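Local coordinates for protein aminotransferase TlmJ (Streptoalloteichus hindustanus, PDB 5UID) that probably catalyses pyridoxal 5'-phosphate-dependent transamination in natural-product biosynthesis, as a member of the DegT/DnrJ/EryC1 aminotransferase family, at residues V283-P291 against Y301-A309; T110-V118 against H133-I144. One frame throughout, in Å; residues are numbered along the deposited sequence.

Contact 1 of 2, residues V283-P291 against Y301-A309; sequences VDGLRCPPP and YFYWVRMDA. With SO4 (sulfate ion), chain H; SO4 (sulfate ion), chain F.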
loop_
_atom_site.group_PDB
_atom_site.type_symbol
_atom_site.label_atom_id
_atom_site.label_comp_id
_atom_site.label_asym_id
_atom_site.label_seq_id
_atom_site.Cartn_x
_atom_site.Cartn_y
_atom_site.Cartn_z
ATOM N N VAL A 283 38.632 -19.075 -9.694
ATOM C CA VAL A 283 38.042 -19.408 -10.986
ATOM C C VAL A 283 38.358 -18.288 -11.968
ATOM O O VAL A 283 37.902 -17.152 -11.797
ATOM C CB VAL A 283 36.527 -19.628 -10.864
ATOM C CG1 VAL A 283 35.902 -19.792 -12.240
ATOM C CG2 VAL A 283 36.241 -20.844 -10.002
ATOM N N ASP A 284 39.135 -18.609 -12.999
ATOM C CA ASP A 284 39.487 -17.622 -14.008
ATOM C C ASP A 284 38.263 -17.233 -14.827
ATOM O O ASP A 284 37.422 -18.075 -15.156
ATOM C CB ASP A 284 40.582 -18.164 -14.923
ATOM C CG ASP A 284 40.967 -17.182 -16.010
ATOM O OD1 ASP A 284 41.655 -16.187 -15.698
ATOM O OD2 ASP A 284 40.576 -17.401 -17.176
ATOM N N GLY A 285 38.169 -15.948 -15.162
ATOM C CA GLY A 285 37.023 -15.424 -15.868
ATOM C C GLY A 285 35.868 -15.013 -14.984
ATOM O O GLY A 285 34.819 -14.615 -15.508
ATOM N N LEU A 286 36.024 -15.091 -13.664
ATOM C CA LEU A 286 34.972 -14.743 -12.723
ATOM C C LEU A 286 35.562 -13.898 -11.606
ATOM O O LEU A 286 36.691 -14.137 -11.168
ATOM C CB LEU A 286 34.308 -15.994 -12.136
ATOM C CG LEU A 286 33.003 -15.784 -11.372
ATOM C CD1 LEU A 286 31.926 -15.301 -12.326
ATOM C CD2 LEU A 286 32.576 -17.066 -10.679
ATOM N N ARG A 287 34.793 -12.913 -11.147
ATOM C CA ARG A 287 35.203 -12.036 -10.056
ATOM C C ARG A 287 34.120 -12.048 -8.987
ATOM O O ARG A 287 32.995 -11.599 -9.230
ATOM C CB ARG A 287 35.465 -10.615 -10.559
ATOM C CG ARG A 287 36.883 -10.395 -11.065
ATOM C CD ARG A 287 37.855 -10.272 -9.903
ATOM N NE ARG A 287 39.251 -10.366 -10.324
ATOM C CZ ARG A 287 40.287 -10.196 -9.508
ATOM N NH1 ARG A 287 40.085 -9.915 -8.228
ATOM N NH2 ARG A 287 41.526 -10.302 -9.972
ATOM N N CYS A 288 34.460 -12.563 -7.809
ATOM C CA CYS A 288 33.560 -12.553 -6.674
ATOM C C CYS A 288 33.460 -11.132 -6.119
ATOM O O CYS A 288 34.240 -10.255 -6.498
ATOM C CB CYS A 288 34.055 -13.540 -5.618
ATOM S SG CYS A 288 34.035 -15.259 -6.178
ATOM N N PRO A 289 32.494 -10.863 -5.240
ATOM C CA PRO A 289 32.385 -9.524 -4.648
ATOM C C PRO A 289 33.668 -9.130 -3.941
ATOM O O PRO A 289 34.333 -9.976 -3.325
ATOM C CB PRO A 289 31.227 -9.673 -3.651
ATOM C CG PRO A 289 30.395 -10.760 -4.218
ATOM C CD PRO A 289 31.358 -11.721 -4.854
ATOM N N PRO A 290 34.059 -7.856 -4.016
ATOM C CA PRO A 290 35.226 -7.409 -3.260
ATOM C C PRO A 290 34.952 -7.487 -1.774
ATOM O O PRO A 290 33.788 -7.434 -1.336
ATOM C CB PRO A 290 35.414 -5.954 -3.725
ATOM C CG PRO A 290 34.058 -5.529 -4.160
ATOM C CD PRO A 290 33.420 -6.754 -4.757
ATOM N N PRO A 291 35.987 -7.622 -0.947
ATOM C CA PRO A 291 35.762 -7.774 0.492
ATOM C C PRO A 291 35.154 -6.523 1.104
ATOM O O PRO A 291 35.305 -5.411 0.592
ATOM C CB PRO A 291 37.167 -8.037 1.046
ATOM C CG PRO A 291 38.083 -7.417 0.047
ATOM C CD PRO A 291 37.420 -7.615 -1.286
ATOM N N TYR A 301 22.486 -9.384 0.898
ATOM C CA TYR A 301 21.271 -9.417 0.092
ATOM C C TYR A 301 21.533 -9.914 -1.325
ATOM O O TYR A 301 20.737 -10.690 -1.862
ATOM C CB TYR A 301 20.631 -8.025 0.056
ATOM C CG TYR A 301 19.309 -7.979 -0.676
ATOM C CD1 TYR A 301 18.280 -8.849 -0.341
ATOM C CD2 TYR A 301 19.087 -7.059 -1.694
ATOM C CE1 TYR A 301 17.068 -8.814 -1.006
ATOM C CE2 TYR A 301 17.875 -7.012 -2.362
ATOM C CZ TYR A 301 16.871 -7.894 -2.014
ATOM O OH TYR A 301 15.665 -7.857 -2.677
ATOM N N PHE A 302 22.630 -9.477 -1.940
ATOM C CA PHE A 302 23.069 -9.964 -3.239
ATOM C C PHE A 302 24.415 -10.660 -3.102
ATOM O O PHE A 302 25.263 -10.254 -2.301
ATOM C CB PHE A 302 23.230 -8.828 -4.265
ATOM C CG PHE A 302 21.957 -8.119 -4.614
ATOM C CD1 PHE A 302 20.758 -8.804 -4.700
ATOM C CD2 PHE A 302 21.968 -6.758 -4.875
ATOM C CE1 PHE A 302 19.592 -8.141 -5.032
ATOM C CE2 PHE A 302 20.804 -6.089 -5.203
ATOM C CZ PHE A 302 19.615 -6.782 -5.282
ATOM N N TYR A 303 24.612 -11.704 -3.901
ATOM C CA TYR A 303 25.949 -12.220 -4.183
ATOM C C TYR A 303 26.163 -12.067 -5.685
ATOM O O TYR A 303 25.728 -12.913 -6.473
ATOM C CB TYR A 303 26.122 -13.666 -3.734
ATOM C CG TYR A 303 27.571 -14.094 -3.774
ATOM C CD1 TYR A 303 28.401 -13.899 -2.677
ATOM C CD2 TYR A 303 28.119 -14.659 -4.918
ATOM C CE1 TYR A 303 29.730 -14.275 -2.712
ATOM C CE2 TYR A 303 29.448 -15.036 -4.962
ATOM C CZ TYR A 303 30.248 -14.840 -3.855
ATOM O OH TYR A 303 31.570 -15.216 -3.890
ATOM N N TRP A 304 26.824 -10.984 -6.079
ATOM C CA TRP A 304 27.006 -10.649 -7.484
ATOM C C TRP A 304 28.396 -11.070 -7.943
ATOM O O TRP A 304 29.393 -10.789 -7.271
ATOM C CB TRP A 304 26.795 -9.151 -7.719
ATOM C CG TRP A 304 27.806 -8.256 -7.048
ATOM C CD1 TRP A 304 28.875 -7.646 -7.637
ATOM C CD2 TRP A 304 27.832 -7.867 -5.668
ATOM N NE1 TRP A 304 29.565 -6.902 -6.711
ATOM C CE2 TRP A 304 28.946 -7.021 -5.494
ATOM C CE3 TRP A 304 27.021 -8.152 -4.562
ATOM C CZ2 TRP A 304 29.271 -6.458 -4.260
ATOM C CZ3 TRP A 304 27.347 -7.593 -3.338
ATOM C CH2 TRP A 304 28.462 -6.755 -3.197
ATOM N N VAL A 305 28.452 -11.754 -9.078
ATOM C CA VAL A 305 29.708 -12.138 -9.701
ATOM C C VAL A 305 29.824 -11.401 -11.026
ATOM O O VAL A 305 28.819 -11.085 -11.674
ATOM C CB VAL A 305 29.809 -13.663 -9.906
ATOM C CG1 VAL A 305 29.931 -14.372 -8.565
ATOM C CG2 VAL A 305 28.601 -14.174 -10.676
ATOM N N ARG A 306 31.062 -11.123 -11.424
ATOM C CA ARG A 306 31.344 -10.373 -12.638
ATOM C C ARG A 306 32.088 -11.249 -13.636
ATOM O O ARG A 306 32.970 -12.027 -13.262
ATOM C CB ARG A 306 32.166 -9.121 -12.327
ATOM C CG ARG A 306 31.388 -8.032 -11.605
ATOM C CD ARG A 306 32.338 -7.027 -10.976
ATOM N NE ARG A 306 32.955 -7.566 -9.768
ATOM C CZ ARG A 306 34.172 -7.248 -9.340
ATOM N NH1 ARG A 306 34.921 -6.399 -10.031
ATOM N NH2 ARG A 306 34.644 -7.789 -8.225
HETATM N N MSE A 307 31.727 -11.113 -14.907
HETATM C CA MSE A 307 32.355 -11.878 -15.974
HETATM C C MSE A 307 32.307 -11.088 -17.279
HETATM O O MSE A 307 31.740 -9.998 -17.324
HETATM C CB MSE A 307 31.671 -13.236 -16.130
HETATM C CG MSE A 307 30.214 -13.158 -16.554
HETATM SE SE MSE A 307 29.207 -14.774 -16.115
HETATM C CE MSE A 307 28.801 -14.384 -14.253
ATOM N N ASP A 308 32.912 -11.627 -18.336
ATOM C CA ASP A 308 32.908 -10.933 -19.617
ATOM C C ASP A 308 31.487 -10.833 -20.161
ATOM O O ASP A 308 30.692 -11.771 -20.047
ATOM C CB ASP A 308 33.809 -11.655 -20.620
ATOM C CG ASP A 308 34.018 -10.856 -21.892
ATOM O OD1 ASP A 308 34.765 -9.856 -21.851
ATOM O OD2 ASP A 308 33.434 -11.226 -22.932
ATOM N N ALA A 309 31.172 -9.679 -20.757
ATOM C CA ALA A 309 29.807 -9.420 -21.206
ATOM C C ALA A 309 29.355 -10.412 -22.270
ATOM O O ALA A 309 28.156 -10.685 -22.392
ATOM C CB ALA A 309 29.691 -7.989 -21.732
HETATM S S SO4 H . 38.181 -13.311 -6.651
HETATM O O1 SO4 H . 39.442 -14.048 -6.661
HETATM O O2 SO4 H . 37.735 -13.122 -5.272
HETATM O O3 SO4 H . 38.377 -12.008 -7.276
HETATM O O4 SO4 H . 37.173 -14.062 -7.393
HETATM S S SO4 F . 37.988 -6.206 -7.934
HETATM O O1 SO4 F . 39.428 -6.334 -7.730
HETATM O O2 SO4 F . 37.625 -4.792 -7.949
HETATM O O3 SO4 F . 37.623 -6.818 -9.208
HETATM O O4 SO4 F . 37.281 -6.878 -6.846
HETATM O O HOH W 1 31.657 -9.677 -8.236
#
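Pro289 lies between two aromatic rings of the facing strand. Its CD sits over a face of Tyr303, 3.8 Å from the ring centroid, and its CB stands over the six-membered ring of Trp304, 17° off the normal; both are CH-pi contacts. Trp304 presents this face with CG set between its backbone N and carbonyl carbon (chi1 65°). Beside them, Arg306 lies with one guanidinium face against Arg287 CB. Arg287 and Arg306 form a single antiparallel hydrogen-bonded bridge, Arg287 N to Arg306 O 2.9 Å and Arg306 N to Arg287 O 3.0 Å, which ties the loop after helix 249-280 to strand 303-306, itself paired with strand 355-358. Arg306 NH2 donates to Cys288 O at 3.0 Å and to O4 of the chain F sulfate at 3.1 Å, Arg306 NH1 donates to O3 of that sulfate at 2.9 Å, and NE to a water that donates to Arg287 O and Trp304 O; the guanidinium is thus gripped through all three nitrogens. Cys288 N donates almost straight to O4 of the chain H sulfate; both ions probably come from the crystallisation liquor. Leu286 CD1 meets Val305 CB at 3.6 Å, with helix 366-383 behind Leu286. Farther out, Asp277 holds Tyr303 OH and Ala109 O receives Trp304 NE1.

Contact 2 of 2, residues T110-V118 against H133-I144; sequences TLNPTADHV and HYGGYPGDLVAI
Two helix starts and the turn after strand 126-132 meet here, at the C-terminal end of that strand, an inner one of the large mixed sheet. Asn112 spans the turn with both ends of its amide: OD1 accepts from Tyr134 N at 3.0 Å, the N-H pointing nearly straight at it, and ND2 donates to Tyr137 O at 3.2 Å. The second bond lies in the amide plane of Asn112 but approaches from above the Tyr137 carbonyl plane, 48° out of it. Gly139 passes close to ND2, where a CB on its backbone would clash.

Leu111 CB stands over the centre of the Tyr134 ring, 3.6 Å from the centroid and 6° off its normal, and CD2 continues along the same ring to CZ at 3.5 Å. With CG anti to the backbone N (chi1 -173°), Tyr134 extends its ring toward Leu111, and its OH bonds to Arg329 O. An alanine at Tyr134 is likely to leave Leu111 without the ring face it covers and Arg329 O without its hydroxyl partner.

Helix 115-119 begins with a capping box, in which Thr114 OG1 accepts from His117 N and Thr114 N donates weakly to His117 ND1. Asp140, the N-cap residue of helix 141-151, makes no capping bond there; its OD2, met on the anti side, instead accepts from Ala115 N, in the first turn of helix 115-119, at 2.8 Å. A water donates to Pro113 O and accepts from Asp140 N, bridging the two backbones. Next to the Asp140-Ala115 bond, Ala115 CB meets Ala143 CB at 3.8 Å, and Ile144 CD1 touches Pro113 O. Two helix starts are so joined to the turn leaving a strand of the large mixed sheet, in the fold of a pyridoxal-phosphate aminotransferase.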
loop_
_atom_site.group_PDB
_atom_site.type_symbol
_atom_site.label_atom_id
_atom_site.label_comp_id
_atom_site.label_asym_id
_atom_site.label_seq_id
_atom_site.Cartn_x
_atom_site.Cartn_y
_atom_site.Cartn_z
ATOM N N THR A 110 31.553 -2.707 -7.323
ATOM C CA THR A 110 30.607 -2.769 -6.221
ATOM C C THR A 110 29.196 -2.346 -6.601
ATOM O O THR A 110 28.272 -2.572 -5.814
ATOM C CB THR A 110 31.087 -1.888 -5.058
ATOM O OG1 THR A 110 31.111 -0.518 -5.480
ATOM C CG2 THR A 110 32.479 -2.302 -4.612
ATOM N N LEU A 111 29.010 -1.734 -7.773
ATOM C CA LEU A 111 27.726 -1.191 -8.220
ATOM C C LEU A 111 27.181 -0.129 -7.263
ATOM O O LEU A 111 25.975 0.139 -7.247
ATOM C CB LEU A 111 26.690 -2.303 -8.442
ATOM C CG LEU A 111 26.955 -3.226 -9.640
ATOM C CD1 LEU A 111 27.955 -4.327 -9.306
ATOM C CD2 LEU A 111 25.658 -3.819 -10.182
ATOM N N ASN A 112 28.057 0.483 -6.463
ATOM C CA ASN A 112 27.743 1.605 -5.596
ATOM C C ASN A 112 28.438 2.866 -6.098
ATOM O O ASN A 112 29.528 2.793 -6.676
ATOM C CB ASN A 112 28.174 1.349 -4.145
ATOM C CG ASN A 112 27.075 0.722 -3.305
ATOM O OD1 ASN A 112 25.886 0.914 -3.568
ATOM N ND2 ASN A 112 27.470 -0.024 -2.279
ATOM N N PRO A 113 27.832 4.032 -5.907
ATOM C CA PRO A 113 28.498 5.276 -6.289
ATOM C C PRO A 113 29.460 5.746 -5.211
ATOM O O PRO A 113 29.252 5.528 -4.014
ATOM C CB PRO A 113 27.333 6.257 -6.451
ATOM C CG PRO A 113 26.326 5.767 -5.466
ATOM C CD PRO A 113 26.450 4.262 -5.453
ATOM N N THR A 114 30.533 6.389 -5.656
ATOM C CA THR A 114 31.441 7.063 -4.744
ATOM C C THR A 114 30.934 8.474 -4.465
ATOM O O THR A 114 30.010 8.971 -5.111
ATOM C CB THR A 114 32.859 7.115 -5.318
ATOM O OG1 THR A 114 32.887 8.007 -6.439
ATOM C CG2 THR A 114 33.307 5.734 -5.765
ATOM N N ALA A 115 31.555 9.125 -3.478
ATOM C CA ALA A 115 31.247 10.528 -3.228
ATOM C C ALA A 115 31.612 11.396 -4.426
ATOM O O ALA A 115 30.950 12.407 -4.684
ATOM C CB ALA A 115 31.976 11.015 -1.975
ATOM N N ASP A 116 32.654 11.014 -5.170
ATOM C CA ASP A 116 33.032 11.767 -6.362
ATOM C C ASP A 116 31.988 11.630 -7.464
ATOM O O ASP A 116 31.735 12.586 -8.207
ATOM C CB ASP A 116 34.402 11.304 -6.862
ATOM C CG ASP A 116 35.538 11.771 -5.974
ATOM O OD1 ASP A 116 35.391 12.834 -5.335
ATOM O OD2 ASP A 116 36.576 11.080 -5.913
ATOM N N HIS A 117 31.372 10.451 -7.584
ATOM C CA HIS A 117 30.317 10.262 -8.576
ATOM C C HIS A 117 29.108 11.139 -8.273
ATOM O O HIS A 117 28.527 11.742 -9.183
ATOM C CB HIS A 117 29.910 8.790 -8.636
ATOM C CG HIS A 117 30.904 7.917 -9.336
ATOM N ND1 HIS A 117 31.110 6.597 -8.996
ATOM C CD2 HIS A 117 31.749 8.177 -10.362
ATOM C CE1 HIS A 117 32.041 6.082 -9.780
ATOM N NE2 HIS A 117 32.443 7.019 -10.620
ATOM N N VAL A 118 28.713 11.217 -7.001
ATOM C CA VAL A 118 27.587 12.064 -6.625
ATOM C C VAL A 118 27.935 13.533 -6.834
ATOM O O VAL A 118 27.126 14.306 -7.362
ATOM C CB VAL A 118 27.169 11.783 -5.169
ATOM C CG1 VAL A 118 25.959 12.628 -4.788
ATOM C CG2 VAL A 118 26.875 10.305 -4.977
ATOM N N HIS A 133 22.496 0.774 -0.773
ATOM C CA HIS A 133 23.663 0.055 -0.268
ATOM C C HIS A 133 23.705 -1.280 -1.003
ATOM O O HIS A 133 23.183 -2.281 -0.506
ATOM C CB HIS A 133 23.582 -0.128 1.248
ATOM C CG HIS A 133 23.051 1.070 1.973
ATOM N ND1 HIS A 133 21.722 1.206 2.311
ATOM C CD2 HIS A 133 23.671 2.190 2.417
ATOM C CE1 HIS A 133 21.545 2.356 2.937
ATOM N NE2 HIS A 133 22.711 2.973 3.014
ATOM N N TYR A 134 24.335 -1.290 -2.180
ATOM C CA TYR A 134 24.164 -2.398 -3.113
ATOM C C TYR A 134 24.534 -3.727 -2.473
ATOM O O TYR A 134 25.647 -3.900 -1.965
ATOM C CB TYR A 134 24.994 -2.178 -4.376
ATOM C CG TYR A 134 24.690 -3.222 -5.427
ATOM C CD1 TYR A 134 23.644 -3.048 -6.322
ATOM C CD2 TYR A 134 25.424 -4.401 -5.497
ATOM C CE1 TYR A 134 23.352 -4.010 -7.274
ATOM C CE2 TYR A 134 25.138 -5.367 -6.444
ATOM C CZ TYR A 134 24.100 -5.165 -7.328
ATOM O OH TYR A 134 23.816 -6.124 -8.272
ATOM N N GLY A 135 23.587 -4.664 -2.502
ATOM C CA GLY A 135 23.788 -5.993 -1.969
ATOM C C GLY A 135 23.929 -6.074 -0.469
ATOM O O GLY A 135 24.148 -7.174 0.054
ATOM N N GLY A 136 23.789 -4.958 0.243
ATOM C CA GLY A 136 24.066 -4.887 1.658
ATOM C C GLY A 136 25.364 -4.186 1.998
ATOM O O GLY A 136 25.553 -3.785 3.152
ATOM N N TYR A 137 26.259 -4.039 1.029
ATOM C CA TYR A 137 27.490 -3.282 1.230
ATOM C C TYR A 137 27.151 -1.809 1.398
ATOM O O TYR A 137 26.521 -1.223 0.507
ATOM C CB TYR A 137 28.435 -3.460 0.046
ATOM C CG TYR A 137 29.268 -4.721 0.058
ATOM C CD1 TYR A 137 28.703 -5.956 0.349
ATOM C CD2 TYR A 137 30.623 -4.676 -0.255
ATOM C CE1 TYR A 137 29.470 -7.111 0.348
ATOM C CE2 TYR A 137 31.393 -5.821 -0.260
ATOM C CZ TYR A 137 30.814 -7.038 0.042
ATOM O OH TYR A 137 31.586 -8.181 0.037
ATOM N N PRO A 138 27.535 -1.172 2.506
ATOM C CA PRO A 138 27.249 0.264 2.651
ATOM C C PRO A 138 27.954 1.133 1.626
ATOM O O PRO A 138 27.424 2.187 1.255
ATOM C CB PRO A 138 27.725 0.570 4.075
ATOM C CG PRO A 138 27.688 -0.749 4.783
ATOM C CD PRO A 138 28.062 -1.764 3.746
ATOM N N GLY A 139 29.133 0.731 1.159
ATOM C CA GLY A 139 29.819 1.502 0.138
ATOM C C GLY A 139 30.458 2.763 0.699
ATOM O O GLY A 139 30.938 2.800 1.832
ATOM N N ASP A 140 30.454 3.812 -0.119
ATOM C CA ASP A 140 31.015 5.111 0.256
ATOM C C ASP A 140 30.014 5.971 1.017
ATOM O O ASP A 140 29.999 7.197 0.869
ATOM C CB ASP A 140 31.510 5.833 -0.994
ATOM C CG ASP A 140 32.689 6.742 -0.713
ATOM O OD1 ASP A 140 33.327 6.572 0.347
ATOM O OD2 ASP A 140 32.976 7.624 -1.549
ATOM N N LEU A 141 29.178 5.342 1.848
ATOM C CA LEU A 141 28.061 6.043 2.476
ATOM C C LEU A 141 28.531 7.203 3.347
ATOM O O LEU A 141 27.905 8.269 3.356
ATOM C CB LEU A 141 27.231 5.060 3.302
ATOM C CG LEU A 141 26.087 5.663 4.123
ATOM C CD1 LEU A 141 25.074 6.359 3.224
ATOM C CD2 LEU A 141 25.415 4.592 4.966
ATOM N N VAL A 142 29.627 7.018 4.088
ATOM C CA VAL A 142 30.072 8.052 5.021
ATOM C C VAL A 142 30.526 9.297 4.267
ATOM O O VAL A 142 30.142 10.422 4.608
ATOM C CB VAL A 142 31.185 7.511 5.938
ATOM C CG1 VAL A 142 31.789 8.641 6.765
ATOM C CG2 VAL A 142 30.637 6.423 6.844
ATOM N N ALA A 143 31.349 9.118 3.232
ATOM C CA ALA A 143 31.804 10.266 2.453
ATOM C C ALA A 143 30.650 10.912 1.695
ATOM O O ALA A 143 30.610 12.138 1.545
ATOM C CB ALA A 143 32.913 9.845 1.491
ATOM N N ILE A 144 29.702 10.103 1.212
ATOM C CA ILE A 144 28.531 10.650 0.530
ATOM C C ILE A 144 27.714 11.504 1.489
ATOM O O ILE A 144 27.302 12.623 1.158
ATOM C CB ILE A 144 27.688 9.514 -0.081
ATOM C CG1 ILE A 144 28.425 8.888 -1.270
ATOM C CG2 ILE A 144 26.312 10.023 -0.499
ATOM C CD1 ILE A 144 27.768 7.632 -1.807
HETATM O O HOH W 2 28.648 -3.192 -3.156
HETATM O O HOH W 3 28.373 3.956 -2.132
#

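Contact 2 is the more central, about 13 Å from the chain centre to its own centre, against about 20 Å for contact 1. Eight of its 15 touching residues are buried and none exposed; in contact 1 five of 11 are buried and two exposed. They share no segment but meet directly: Tyr137 OH lies 2.7 Å from Pro290 O, Gly135 O lies 2.9 Å from Tyr301 N, and Trp304 meets both Tyr134 and Tyr137 edge-to-face. Contact 1 joins a loop to the small two-stranded sheet by a backbone bridge and proline-aromatic CH-pi contacts, with arginines and sulfates outside. Contact 2, beside the large sheet, relies on side-chain-to-backbone bonds and a leucine over a tyrosine face.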